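Local structure of uncharacterized protein Atu2129 (Agrobacterium tumefaciens, 3DNH) at residues S39-L44 with T56-I61; L104-V110 with G153-G158; R150-V154 with I167-L172; A179-M183 with S218-D222; L203-A207 with L232-W236. The protein is of unknown function but has a CREG-like beta-barrel domain related to pyridoxamine 5'-phosphate oxidase, a family whose members commonly bind FMN. All coordinates share one frame; numbering follows the deposited sequence.

From the N terminus, contact 1 closes a short loop by pairing strands 41-47 and 54-63 as a hairpin of the six-stranded barrel. Contact 2 closes a longer loop, bringing strand 144-157 against strand 106-115 in the same barrel. Contact 3 begins on strand 144-157, shares Gly-153 and Val-154 with contact 2, and folds the segment 167-172 back over the barrel. Contacts 4 and 5 cross, since their segments alternate along the chain. They set helices 180-194 and 199-206 against the three-stranded sheet, and the Asp-220 to Arg-234 salt bridge joins them. Contact 5 also meets contact 1, where Leu-232 packs on Ser-39 and Arg-40.

Contact 1 (S39-L44 with T56-I61); sequences SRTAAL and TTATNI
Ile-61 lays its CG1 branch against the methyl group of Ala-42. CG1 comes within 3.3 Å of Ala-42 CB, tighter than normal van der Waals contact. With CG1 set anti to the carbonyl carbon (chi1 -73°), CD1 follows toward the same methyl. On the face of Ala-42 and Thr-59, Leu-44 and Thr-57 lie side by side and point the same way. Leu-44 CD1 is 3.9 Å from Thr-57 CG2. Leu-93, Val-91 and Ile-89 of strand 88-93 add to the packing round Ala-42 and Leu-44.

The two strands form an antiparallel beta hairpin, a unit of the six-stranded barrel. Ala-42 with Thr-59 and Leu-44 with Thr-57 are its hydrogen-bonded pairs. Ala-42 N donates to Thr-59 O at 2.9 Å, and Thr-59 N returns a bond to Ala-42 O at 3.0 Å. The Leu-44 and Thr-57 amides and carbonyls make a matching pair of bonds. Beyond the last pair, Ile-61 N still reaches Arg-40 O at 2.9 Å.

Thr-41, Ala-43, Ala-58 and Asn-60 point to the other face, toward the second subunit. Ala-43 packs on Ala-43 of that subunit, and Thr-41 and Ala-58 touch its Phe-96. A water lies 2.7 Å from Thr-41 OG1 and bridges to Asn-60 OD1; this second distance is unusually short, so its detail is doubtful. The Asn-60 amide has further partners: OD1 accepts from Ala-101 N of the second subunit, and ND2 bonds Asp-100 OD1 of that subunit and Tyr-128 OH of its own chain.

Contact 2 (L104-V110 with G153-G158); sequences LPRLTLV and GVQING
Arg-106 and Asn-157 open the pairing with a backbone bond, Arg-106 N to Asn-157 O at 2.7 Å. Four more backbone hydrogen bonds follow. Thr-108 N donates to Gln-155 O, and Gln-155 N donates back to Thr-108 O at an almost straight 170°. Val-110 and Gly-153 also exchange two bonds, the one from Gly-153 N being the more bent.

Apolar contacts gather on the face of Leu-107, Leu-109, Val-154 and Ile-156. Leu-107 CD1 meets Val-154 CG1 at 3.7 Å. Leu-109 lies alongside Val-154, its CD2 about equally far from both valine methyls. Ile-156 has CG1 anti to its backbone N (chi1 -176°). This carries CD1 across to Leu-107 CB, 3.7 Å away. Helix 28-38 covers Leu-107 through Ala-32, Val-35 and Leu-36.

The other face carries Arg-106, Thr-108, Gln-155 and Asn-157, with Val-110 at its end. Arg-106 bends back so that NH2 donates to Leu-104 O at 3.0 Å, with the oxygen in the guanidinium plane. Asn-157 OD1 stays 3.8 Å from Arg-106 NH1, and the amide and guanidinium planes are 51° apart. Thr-108 OG1 bonds Thr-56 O of the second subunit and Thr-92 OG1 of strand 88-93.

These are neighbouring antiparallel strands of the six-stranded barrel, as in the split barrels of the FMN-binding pyridoxamine 5'-phosphate oxidase clan.

Contact 3 (R150-V154 with I167-L172); sequences RTEGV and ITPADL
A classic beta bulge in barrel strand 144-157 is covered by Pro-169, in a short, weakly bonded helical turn at about residues 169-172. Glu-152 and Gly-153 form the bulge, both facing Val-110 of the neighbouring strand. Pro-169 CG rests 3.5 Å from Glu-152 C, so the ring touches the bulged backbone itself. Its CB and CG also meet the methyl of Thr-151, with CG 3.9 Å from Thr-151 CG2.

Past the bulge, Val-154 points toward the turn and spreads its two methyls over it. CG2 lies 3.7 Å from Pro-169 N. CG1 packs on Ile-167 CG2. Leu-172 meets Val-154 tip to tip, its CD1 3.9 Å from Val-154 CG2. Leu-172 and Ile-167 also reach Ala-32 of helix 28-38, so the turn fits between that helix and the strand.

No direct hydrogen bond joins the two segments. One water bridges them instead, accepting from Val-154 N and donating to Ile-167 O, both at 3.0 Å. Within 167-172, Thr-168 N donates to Asp-171 OD2 in a long bond of 3.3 Å. The bond is nearly straight at 172° but meets the carboxylate from above its plane. Glu-152 OE1 bonds Tyr-53 OH of the second subunit. The arrangement is a classic beta bulge in a barrel strand, with residues 169-172 packed over it.

Contact 4 (A179-M183 with S218-D222); sequences AEELM and SIDPD
The flat peptide group joining Asp-220 to Pro-221 carries Leu-182 on one face. CD2 of Leu-182 lies over it, 3.6 Å from both Asp-220 C and Pro-221 N. The Asp-220 carboxylate, another flat group, is held at OD1, whose anti lone pair accepts from Asp-222 N at 2.9 Å. This makes an Asx turn where strand 215-220 passes into the hairpin with strand 223-227. The same OD1 forms a salt bridge with Arg-234 of strand 232-236 and takes a weak bond from Gly-223 N. The turn is therefore tied to the far strand of the three-stranded sheet.

Against this turn packs the start of helix 180-194, with Ala-179 at the N-cap position. The contact is apolar and has no hydrogen bond across it. Leu-182 has CG anti to the backbone N (chi1 177°), placing CD1 at Ile-219 and CD2 over the Asp-220 to Pro-221 peptide. Its CD1 meets Ile-219 CG2 at 4.2 Å, the two side chains crossing at about a right angle. Phe-247 of helix 244-254 touches both of them.

Met-183 is a selenomethionine, bent at chi2 and chi3. Its SE sits 3.8 Å from Pro-221 CD, and its CE comes to 3.4 Å from Ile-219 O. At the helix start, Ala-179 CB presses on Pro-221 CG at 3.4 Å, closer than normal carbon contact.

Contact 5 (L203-A207 with L232-W236); sequences LAVLA and LARLW
Ala-233 meets Ala-204 and Ala-207, in and next to helix 199-206, with its methyl, on an outermost strand of the three-stranded antiparallel sheet. Its CB lies 4.0 Å from Ala-207 CB and slightly farther from Ala-204 CB.

At Arg-234 the backbone makes the contact. Ala-207 CB is 3.5 Å from Arg-234 O. Two waters tie the same backbones: one donates to Ala-207 O and accepts from Arg-234 N, and the other donates to both Ala-207 O, at 2.7 Å, and Arg-234 O. The Arg-234 side chain starts off away from the helix. Besides its bridge to Asp-220, it forms a salt bridge with Asp-225 through NH1.

Leu-235 lies against Leu-203 and Leu-206, and its CA is 4.5 Å from Ala-207 CA. Its CG is anti to the backbone N (chi1 -176°), which sends both methyls to the helix. CD1 packs on Leu-206 CB at 3.7 Å. Leu-251 and Leu-254 of helix 244-254 extend this cluster. Leu-203 and Leu-235 cross at about a right angle, with Leu-203 CD2 3.7 Å from Leu-235 CD2.

Contact 1 (S39-L44 with T56-I61)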
# COMPACT_ATOMS: atom_id res chain seq x y z
N SER A 39 -11.41 -0.50 -2.14
CA SER A 39 -10.01 -0.07 -1.88
C SER A 39 -9.65 1.22 -2.63
O SER A 39 -9.78 1.26 -3.85
CB SER A 39 -9.01 -1.21 -2.21
OG SER A 39 -9.38 -2.39 -1.46
N ARG A 40 -9.22 2.26 -1.90
CA ARG A 40 -8.72 3.51 -2.52
C ARG A 40 -7.29 3.41 -3.02
O ARG A 40 -6.98 3.79 -4.14
CB ARG A 40 -8.82 4.74 -1.58
CG ARG A 40 -10.15 5.54 -1.67
CD ARG A 40 -10.10 6.91 -0.81
NE ARG A 40 -11.08 7.89 -1.29
CZ ARG A 40 -12.26 8.10 -0.73
NH1 ARG A 40 -13.08 9.02 -1.24
NH2 ARG A 40 -12.61 7.44 0.38
N THR A 41 -6.39 2.92 -2.17
CA THR A 41 -4.98 2.91 -2.49
C THR A 41 -4.54 1.53 -2.95
O THR A 41 -5.02 0.51 -2.44
CB THR A 41 -4.13 3.40 -1.31
OG1 THR A 41 -4.60 4.68 -0.89
CG2 THR A 41 -2.66 3.56 -1.73
N ALA A 42 -3.69 1.53 -3.97
CA ALA A 42 -3.15 0.34 -4.59
C ALA A 42 -1.62 0.44 -4.70
O ALA A 42 -1.09 1.49 -4.99
CB ALA A 42 -3.73 0.18 -5.98
N ALA A 43 -0.93 -0.66 -4.43
CA ALA A 43 0.43 -0.84 -4.83
C ALA A 43 0.41 -1.13 -6.34
O ALA A 43 -0.47 -1.83 -6.85
CB ALA A 43 1.03 -2.02 -4.06
N LEU A 44 1.37 -0.56 -7.06
CA LEU A 44 1.45 -0.71 -8.50
C LEU A 44 2.90 -1.08 -8.77
O LEU A 44 3.82 -0.34 -8.35
CB LEU A 44 1.23 0.65 -9.18
CG LEU A 44 0.81 0.78 -10.66
CD1 LEU A 44 1.42 2.03 -11.34
CD2 LEU A 44 0.95 -0.48 -11.53
N THR A 56 8.10 -0.20 -8.04
CA THR A 56 6.81 -0.02 -7.38
C THR A 56 6.48 1.44 -7.11
O THR A 56 7.38 2.29 -6.93
CB THR A 56 6.73 -0.81 -6.06
OG1 THR A 56 7.87 -0.50 -5.25
CG2 THR A 56 6.70 -2.27 -6.33
N THR A 57 5.18 1.72 -7.05
CA THR A 57 4.67 2.99 -6.50
C THR A 57 3.36 2.75 -5.77
O THR A 57 2.89 1.61 -5.72
CB THR A 57 4.58 4.16 -7.58
OG1 THR A 57 4.33 5.41 -6.92
CG2 THR A 57 3.48 3.91 -8.63
N ALA A 58 2.79 3.80 -5.17
CA ALA A 58 1.43 3.80 -4.65
C ALA A 58 0.56 4.74 -5.49
O ALA A 58 1.00 5.84 -5.86
CB ALA A 58 1.39 4.22 -3.17
N THR A 59 -0.67 4.32 -5.77
CA THR A 59 -1.57 5.15 -6.59
C THR A 59 -3.02 4.99 -6.13
O THR A 59 -3.30 4.13 -5.30
CB THR A 59 -1.38 4.83 -8.11
OG1 THR A 59 -1.88 5.92 -8.90
CG2 THR A 59 -2.01 3.47 -8.54
N ASN A 60 -3.91 5.84 -6.65
CA ASN A 60 -5.32 5.80 -6.31
C ASN A 60 -6.06 4.97 -7.37
O ASN A 60 -5.76 5.05 -8.57
CB ASN A 60 -5.91 7.21 -6.34
CG ASN A 60 -5.18 8.20 -5.42
OD1 ASN A 60 -4.85 7.89 -4.26
ND2 ASN A 60 -5.03 9.44 -5.91
N ILE A 61 -7.09 4.26 -6.95
CA ILE A 61 -7.86 3.35 -7.83
C ILE A 61 -9.27 3.88 -8.12
O ILE A 61 -10.07 4.17 -7.17
CB ILE A 61 -7.97 1.95 -7.13
CG1 ILE A 61 -6.61 1.24 -7.19
CG2 ILE A 61 -9.02 1.04 -7.79
CD1 ILE A 61 -6.09 0.98 -8.64
O HOH W 1 -5.78 6.81 -2.15

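Contact 2 (L104-V110 with G153-G158)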
# COMPACT_ATOMS: atom_id res chain seq x y z
N LEU A 104 -4.88 -7.71 6.74
CA LEU A 104 -5.91 -7.36 5.78
C LEU A 104 -6.08 -8.38 4.69
O LEU A 104 -5.14 -9.03 4.34
CB LEU A 104 -5.53 -6.04 5.12
CG LEU A 104 -5.13 -4.83 5.95
CD1 LEU A 104 -4.76 -3.67 5.14
CD2 LEU A 104 -6.21 -4.49 6.89
N PRO A 105 -7.27 -8.47 4.10
CA PRO A 105 -7.36 -9.19 2.83
C PRO A 105 -6.61 -8.39 1.78
O PRO A 105 -6.64 -7.16 1.81
CB PRO A 105 -8.86 -9.20 2.53
CG PRO A 105 -9.39 -8.02 3.25
CD PRO A 105 -8.58 -7.96 4.53
N ARG A 106 -5.91 -9.06 0.89
CA ARG A 106 -5.09 -8.39 -0.07
C ARG A 106 -5.36 -9.01 -1.42
O ARG A 106 -5.18 -10.23 -1.60
CB ARG A 106 -3.60 -8.52 0.28
CG ARG A 106 -3.12 -7.54 1.32
CD ARG A 106 -2.82 -8.19 2.61
NE ARG A 106 -1.77 -9.17 2.50
CZ ARG A 106 -1.66 -10.24 3.27
NH1 ARG A 106 -0.65 -11.06 3.08
NH2 ARG A 106 -2.56 -10.49 4.23
N LEU A 107 -5.84 -8.19 -2.34
CA LEU A 107 -6.18 -8.65 -3.66
C LEU A 107 -5.09 -8.25 -4.64
O LEU A 107 -4.82 -7.06 -4.82
CB LEU A 107 -7.57 -8.12 -4.06
CG LEU A 107 -7.98 -8.27 -5.52
CD1 LEU A 107 -8.34 -9.74 -5.77
CD2 LEU A 107 -9.13 -7.36 -5.82
N THR A 108 -4.43 -9.26 -5.23
CA THR A 108 -3.43 -8.99 -6.26
C THR A 108 -4.01 -9.27 -7.65
O THR A 108 -4.53 -10.35 -7.89
CB THR A 108 -2.11 -9.78 -6.01
OG1 THR A 108 -1.57 -9.37 -4.76
CG2 THR A 108 -1.09 -9.45 -7.09
N LEU A 109 -3.92 -8.28 -8.54
CA LEU A 109 -4.38 -8.41 -9.92
C LEU A 109 -3.19 -8.19 -10.84
O LEU A 109 -2.53 -7.16 -10.76
CB LEU A 109 -5.51 -7.41 -10.21
CG LEU A 109 -6.69 -7.32 -9.22
CD1 LEU A 109 -7.55 -6.11 -9.56
CD2 LEU A 109 -7.56 -8.59 -9.30
N VAL A 110 -2.91 -9.19 -11.68
CA VAL A 110 -1.81 -9.13 -12.61
C VAL A 110 -2.36 -9.00 -14.03
O VAL A 110 -3.28 -9.71 -14.38
CB VAL A 110 -0.91 -10.37 -12.45
CG1 VAL A 110 0.20 -10.39 -13.49
CG2 VAL A 110 -0.37 -10.44 -11.02
N GLY A 153 -4.76 -12.27 -14.26
CA GLY A 153 -4.60 -13.26 -13.21
C GLY A 153 -4.87 -12.61 -11.90
O GLY A 153 -4.67 -11.39 -11.74
N VAL A 154 -5.36 -13.40 -10.96
CA VAL A 154 -5.91 -12.86 -9.69
C VAL A 154 -5.40 -13.72 -8.55
O VAL A 154 -5.41 -14.96 -8.66
CB VAL A 154 -7.46 -12.97 -9.65
CG1 VAL A 154 -8.07 -12.47 -8.29
CG2 VAL A 154 -8.07 -12.26 -10.80
N GLN A 155 -4.98 -13.08 -7.47
CA GLN A 155 -4.77 -13.80 -6.19
C GLN A 155 -5.46 -13.05 -5.04
O GLN A 155 -5.30 -11.86 -4.94
CB GLN A 155 -3.27 -13.90 -5.93
CG GLN A 155 -2.86 -14.98 -4.97
CD GLN A 155 -3.13 -16.39 -5.50
OE1 GLN A 155 -3.14 -16.66 -6.72
NE2 GLN A 155 -3.34 -17.28 -4.58
N ILE A 156 -6.23 -13.74 -4.21
CA ILE A 156 -6.79 -13.11 -3.01
C ILE A 156 -6.23 -13.77 -1.76
O ILE A 156 -6.05 -14.99 -1.69
CB ILE A 156 -8.34 -13.09 -2.99
CG1 ILE A 156 -8.87 -12.33 -1.76
CG2 ILE A 156 -8.92 -14.49 -2.99
CD1 ILE A 156 -8.58 -10.82 -1.73
N ASN A 157 -6.03 -12.95 -0.74
CA ASN A 157 -5.16 -13.32 0.36
C ASN A 157 -5.57 -12.71 1.69
O ASN A 157 -6.02 -11.57 1.74
CB ASN A 157 -3.79 -12.81 -0.00
CG ASN A 157 -2.77 -13.81 0.18
OD1 ASN A 157 -2.29 -14.03 1.30
ND2 ASN A 157 -2.41 -14.48 -0.91
N GLY A 158 -5.40 -13.47 2.78
CA GLY A 158 -5.65 -12.96 4.14
C GLY A 158 -7.13 -12.80 4.45
O GLY A 158 -7.53 -12.38 5.55

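Contact 3 (R150-V154 with I167-L172)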
# COMPACT_ATOMS: atom_id res chain seq x y z
N ARG A 150 -6.06 -4.33 -17.55
CA ARG A 150 -6.59 -5.51 -18.19
C ARG A 150 -6.15 -6.70 -17.34
O ARG A 150 -5.01 -7.10 -17.40
CB ARG A 150 -6.00 -5.67 -19.59
CG ARG A 150 -6.80 -6.62 -20.45
CD ARG A 150 -6.12 -7.02 -21.74
NE ARG A 150 -5.23 -6.01 -22.33
CZ ARG A 150 -4.31 -6.28 -23.25
NH1 ARG A 150 -4.15 -7.51 -23.69
NH2 ARG A 150 -3.53 -5.32 -23.74
N THR A 151 -7.06 -7.24 -16.54
CA THR A 151 -6.69 -8.26 -15.54
C THR A 151 -6.51 -9.60 -16.24
O THR A 151 -7.41 -10.03 -17.00
CB THR A 151 -7.76 -8.38 -14.43
OG1 THR A 151 -7.79 -7.16 -13.67
CG2 THR A 151 -7.44 -9.54 -13.49
N GLU A 152 -5.38 -10.27 -15.99
CA GLU A 152 -5.11 -11.56 -16.57
C GLU A 152 -4.98 -12.66 -15.51
O GLU A 152 -5.07 -13.84 -15.82
CB GLU A 152 -3.85 -11.52 -17.46
CG GLU A 152 -3.95 -10.54 -18.59
CD GLU A 152 -2.73 -10.52 -19.44
OE1 GLU A 152 -1.73 -9.89 -19.07
OE2 GLU A 152 -2.78 -11.13 -20.52
N GLY A 153 -4.76 -12.27 -14.26
CA GLY A 153 -4.60 -13.26 -13.21
C GLY A 153 -4.87 -12.61 -11.90
O GLY A 153 -4.67 -11.39 -11.74
N VAL A 154 -5.36 -13.40 -10.96
CA VAL A 154 -5.91 -12.86 -9.69
C VAL A 154 -5.40 -13.72 -8.55
O VAL A 154 -5.41 -14.96 -8.66
CB VAL A 154 -7.46 -12.97 -9.65
CG1 VAL A 154 -8.07 -12.47 -8.29
CG2 VAL A 154 -8.07 -12.26 -10.80
N ILE A 167 -9.54 -18.18 -7.98
CA ILE A 167 -10.35 -17.16 -8.64
C ILE A 167 -9.78 -16.72 -9.99
O ILE A 167 -8.57 -16.59 -10.17
CB ILE A 167 -10.42 -15.87 -7.77
CG1 ILE A 167 -10.90 -16.17 -6.36
CG2 ILE A 167 -11.29 -14.77 -8.44
CD1 ILE A 167 -10.78 -14.95 -5.46
N THR A 168 -10.69 -16.45 -10.92
CA THR A 168 -10.40 -16.01 -12.27
C THR A 168 -10.74 -14.53 -12.48
O THR A 168 -11.61 -14.00 -11.78
CB THR A 168 -11.26 -16.84 -13.24
OG1 THR A 168 -10.99 -16.47 -14.59
CG2 THR A 168 -12.73 -16.61 -12.97
N PRO A 169 -10.09 -13.86 -13.46
CA PRO A 169 -10.48 -12.51 -13.87
C PRO A 169 -11.99 -12.33 -14.09
O PRO A 169 -12.55 -11.32 -13.66
CB PRO A 169 -9.69 -12.31 -15.16
CG PRO A 169 -8.42 -13.04 -14.89
CD PRO A 169 -8.91 -14.31 -14.22
N ALA A 170 -12.64 -13.30 -14.74
CA ALA A 170 -14.09 -13.29 -14.98
C ALA A 170 -14.89 -13.23 -13.69
O ALA A 170 -15.96 -12.62 -13.67
CB ALA A 170 -14.52 -14.54 -15.81
N ASP A 171 -14.39 -13.89 -12.64
CA ASP A 171 -15.06 -13.92 -11.34
C ASP A 171 -15.17 -12.53 -10.74
O ASP A 171 -16.07 -12.23 -9.98
CB ASP A 171 -14.31 -14.79 -10.34
CG ASP A 171 -14.58 -16.28 -10.50
OD1 ASP A 171 -15.60 -16.68 -11.12
OD2 ASP A 171 -13.75 -17.05 -9.99
N LEU A 172 -14.20 -11.68 -11.05
CA LEU A 172 -14.21 -10.35 -10.47
C LEU A 172 -15.08 -9.38 -11.23
O LEU A 172 -15.53 -8.37 -10.64
CB LEU A 172 -12.79 -9.78 -10.37
CG LEU A 172 -11.78 -10.56 -9.56
CD1 LEU A 172 -10.60 -9.62 -9.36
CD2 LEU A 172 -12.36 -10.99 -8.24
O HOH W 2 -6.01 -16.25 -11.73

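Contact 4 (A179-M183 with S218-D222)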
# COMPACT_ATOMS: atom_id res chain seq x y z
N ALA A 179 -28.70 -6.06 -18.65
CA ALA A 179 -28.98 -4.89 -17.79
C ALA A 179 -28.86 -3.52 -18.47
O ALA A 179 -28.76 -2.51 -17.77
CB ALA A 179 -28.07 -4.91 -16.55
N GLU A 180 -28.91 -3.47 -19.80
CA GLU A 180 -28.79 -2.18 -20.51
C GLU A 180 -29.78 -1.12 -20.03
O GLU A 180 -29.41 0.05 -19.96
CB GLU A 180 -28.85 -2.32 -22.03
CG GLU A 180 -29.56 -3.56 -22.56
CD GLU A 180 -28.76 -4.83 -22.31
OE1 GLU A 180 -29.24 -5.66 -21.51
OE2 GLU A 180 -27.67 -5.00 -22.88
N GLU A 181 -31.01 -1.51 -19.70
CA GLU A 181 -32.00 -0.56 -19.15
C GLU A 181 -31.53 0.13 -17.86
O GLU A 181 -31.61 1.37 -17.74
CB GLU A 181 -33.38 -1.22 -18.95
CG GLU A 181 -34.12 -0.63 -17.74
CD GLU A 181 -35.63 -0.55 -17.88
OE1 GLU A 181 -36.16 -1.10 -18.88
OE2 GLU A 181 -36.27 0.06 -17.00
N LEU A 182 -31.05 -0.65 -16.88
CA LEU A 182 -30.45 -0.09 -15.65
C LEU A 182 -29.26 0.82 -15.94
O LEU A 182 -29.10 1.90 -15.37
CB LEU A 182 -29.94 -1.23 -14.76
CG LEU A 182 -29.24 -0.80 -13.47
CD1 LEU A 182 -30.24 -0.22 -12.48
CD2 LEU A 182 -28.48 -1.98 -12.83
N MSE A 183 -28.39 0.34 -16.83
CA MSE A 183 -27.15 1.05 -17.13
C MSE A 183 -27.45 2.35 -17.88
O MSE A 183 -26.78 3.35 -17.66
CB MSE A 183 -26.19 0.13 -17.91
CG MSE A 183 -25.75 -1.16 -17.12
SE MSE A 183 -25.39 -0.86 -15.16
CE MSE A 183 -23.89 0.38 -15.22
N SER A 218 -21.55 4.87 -8.28
CA SER A 218 -21.82 3.94 -9.33
C SER A 218 -22.88 2.96 -8.92
O SER A 218 -22.84 2.43 -7.81
CB SER A 218 -20.51 3.20 -9.72
OG SER A 218 -20.62 2.50 -10.93
N ILE A 219 -23.84 2.70 -9.84
CA ILE A 219 -24.87 1.65 -9.66
C ILE A 219 -24.65 0.61 -10.74
O ILE A 219 -24.42 0.98 -11.89
CB ILE A 219 -26.30 2.22 -9.80
CG1 ILE A 219 -26.53 3.34 -8.74
CG2 ILE A 219 -27.34 1.07 -9.74
CD1 ILE A 219 -27.73 4.22 -9.00
N ASP A 220 -24.68 -0.67 -10.37
CA ASP A 220 -24.50 -1.75 -11.35
C ASP A 220 -25.48 -2.89 -11.03
O ASP A 220 -26.20 -2.84 -10.02
CB ASP A 220 -22.99 -2.18 -11.44
CG ASP A 220 -22.44 -2.74 -10.11
OD1 ASP A 220 -22.93 -3.81 -9.66
OD2 ASP A 220 -21.53 -2.12 -9.50
N PRO A 221 -25.57 -3.90 -11.91
CA PRO A 221 -26.55 -4.94 -11.58
C PRO A 221 -26.40 -5.65 -10.22
O PRO A 221 -27.39 -6.23 -9.71
CB PRO A 221 -26.36 -5.96 -12.73
CG PRO A 221 -25.91 -5.11 -13.87
CD PRO A 221 -24.94 -4.13 -13.23
N ASP A 222 -25.21 -5.64 -9.65
CA ASP A 222 -24.93 -6.40 -8.42
C ASP A 222 -24.94 -5.52 -7.15
O ASP A 222 -25.02 -6.03 -6.00
CB ASP A 222 -23.58 -7.13 -8.54
CG ASP A 222 -23.64 -8.29 -9.53
OD1 ASP A 222 -24.75 -8.78 -9.84
OD2 ASP A 222 -22.55 -8.70 -10.00

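Contact 5 (L203-A207 with L232-W236)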
# COMPACT_ATOMS: atom_id res chain seq x y z
N LEU A 203 -27.36 4.24 2.83
CA LEU A 203 -26.92 3.08 2.02
C LEU A 203 -25.53 2.62 2.43
O LEU A 203 -25.28 1.41 2.51
CB LEU A 203 -26.91 3.40 0.51
CG LEU A 203 -28.24 3.85 -0.10
CD1 LEU A 203 -28.02 4.31 -1.54
CD2 LEU A 203 -29.28 2.70 -0.05
N ALA A 204 -24.64 3.58 2.72
CA ALA A 204 -23.29 3.23 3.15
C ALA A 204 -23.32 2.51 4.51
O ALA A 204 -22.59 1.53 4.72
CB ALA A 204 -22.42 4.43 3.19
N VAL A 205 -24.18 2.97 5.42
CA VAL A 205 -24.33 2.29 6.71
C VAL A 205 -24.87 0.86 6.54
O VAL A 205 -24.34 -0.04 7.14
CB VAL A 205 -25.08 3.15 7.79
CG1 VAL A 205 -24.47 4.55 7.91
CG2 VAL A 205 -26.54 3.25 7.49
N LEU A 206 -25.89 0.67 5.68
CA LEU A 206 -26.35 -0.68 5.26
C LEU A 206 -25.22 -1.56 4.72
O LEU A 206 -25.22 -2.78 4.91
CB LEU A 206 -27.41 -0.60 4.15
CG LEU A 206 -28.94 -0.61 4.32
CD1 LEU A 206 -29.52 0.73 4.14
CD2 LEU A 206 -29.51 -1.54 3.23
N ALA A 207 -24.30 -0.94 4.00
CA ALA A 207 -23.14 -1.61 3.45
C ALA A 207 -22.08 -2.02 4.50
O ALA A 207 -21.13 -2.74 4.17
CB ALA A 207 -22.52 -0.71 2.41
N LEU A 232 -14.66 4.14 1.45
CA LEU A 232 -15.43 3.63 0.32
C LEU A 232 -16.33 2.51 0.85
O LEU A 232 -15.91 1.78 1.78
CB LEU A 232 -14.51 3.06 -0.80
CG LEU A 232 -13.48 3.98 -1.47
CD1 LEU A 232 -12.57 3.18 -2.41
CD2 LEU A 232 -14.13 5.17 -2.20
N ALA A 233 -17.51 2.38 0.25
CA ALA A 233 -18.46 1.31 0.59
C ALA A 233 -19.04 0.69 -0.68
O ALA A 233 -19.06 1.33 -1.78
CB ALA A 233 -19.60 1.85 1.49
N ARG A 234 -19.46 -0.58 -0.55
CA ARG A 234 -20.24 -1.24 -1.58
C ARG A 234 -21.44 -1.95 -0.95
O ARG A 234 -21.27 -2.83 -0.09
CB ARG A 234 -19.42 -2.24 -2.43
CG ARG A 234 -20.31 -2.83 -3.53
CD ARG A 234 -19.59 -3.66 -4.49
NE ARG A 234 -20.43 -4.29 -5.51
CZ ARG A 234 -21.00 -3.71 -6.58
NH1 ARG A 234 -20.92 -2.39 -6.81
NH2 ARG A 234 -21.67 -4.50 -7.44
N LEU A 235 -22.63 -1.58 -1.38
CA LEU A 235 -23.88 -2.25 -0.92
C LEU A 235 -24.25 -3.30 -1.95
O LEU A 235 -24.50 -2.95 -3.09
CB LEU A 235 -25.03 -1.25 -0.74
CG LEU A 235 -26.41 -1.73 -0.19
CD1 LEU A 235 -26.27 -2.40 1.13
CD2 LEU A 235 -27.40 -0.54 -0.07
N TRP A 236 -24.31 -4.58 -1.56
CA TRP A 236 -24.71 -5.64 -2.48
C TRP A 236 -26.19 -5.87 -2.49
O TRP A 236 -26.83 -5.97 -1.43
CB TRP A 236 -23.99 -6.94 -2.15
CG TRP A 236 -22.48 -6.80 -2.30
CD1 TRP A 236 -21.60 -6.33 -1.34
CD2 TRP A 236 -21.69 -7.11 -3.45
NE1 TRP A 236 -20.31 -6.37 -1.82
CE2 TRP A 236 -20.33 -6.83 -3.11
CE3 TRP A 236 -21.99 -7.61 -4.73
CZ2 TRP A 236 -19.27 -7.02 -4.02
CZ3 TRP A 236 -20.91 -7.82 -5.65
CH2 TRP A 236 -19.59 -7.52 -5.29
O HOH W 3 -18.72 -1.74 2.27
O HOH W 4 -21.65 -4.65 2.39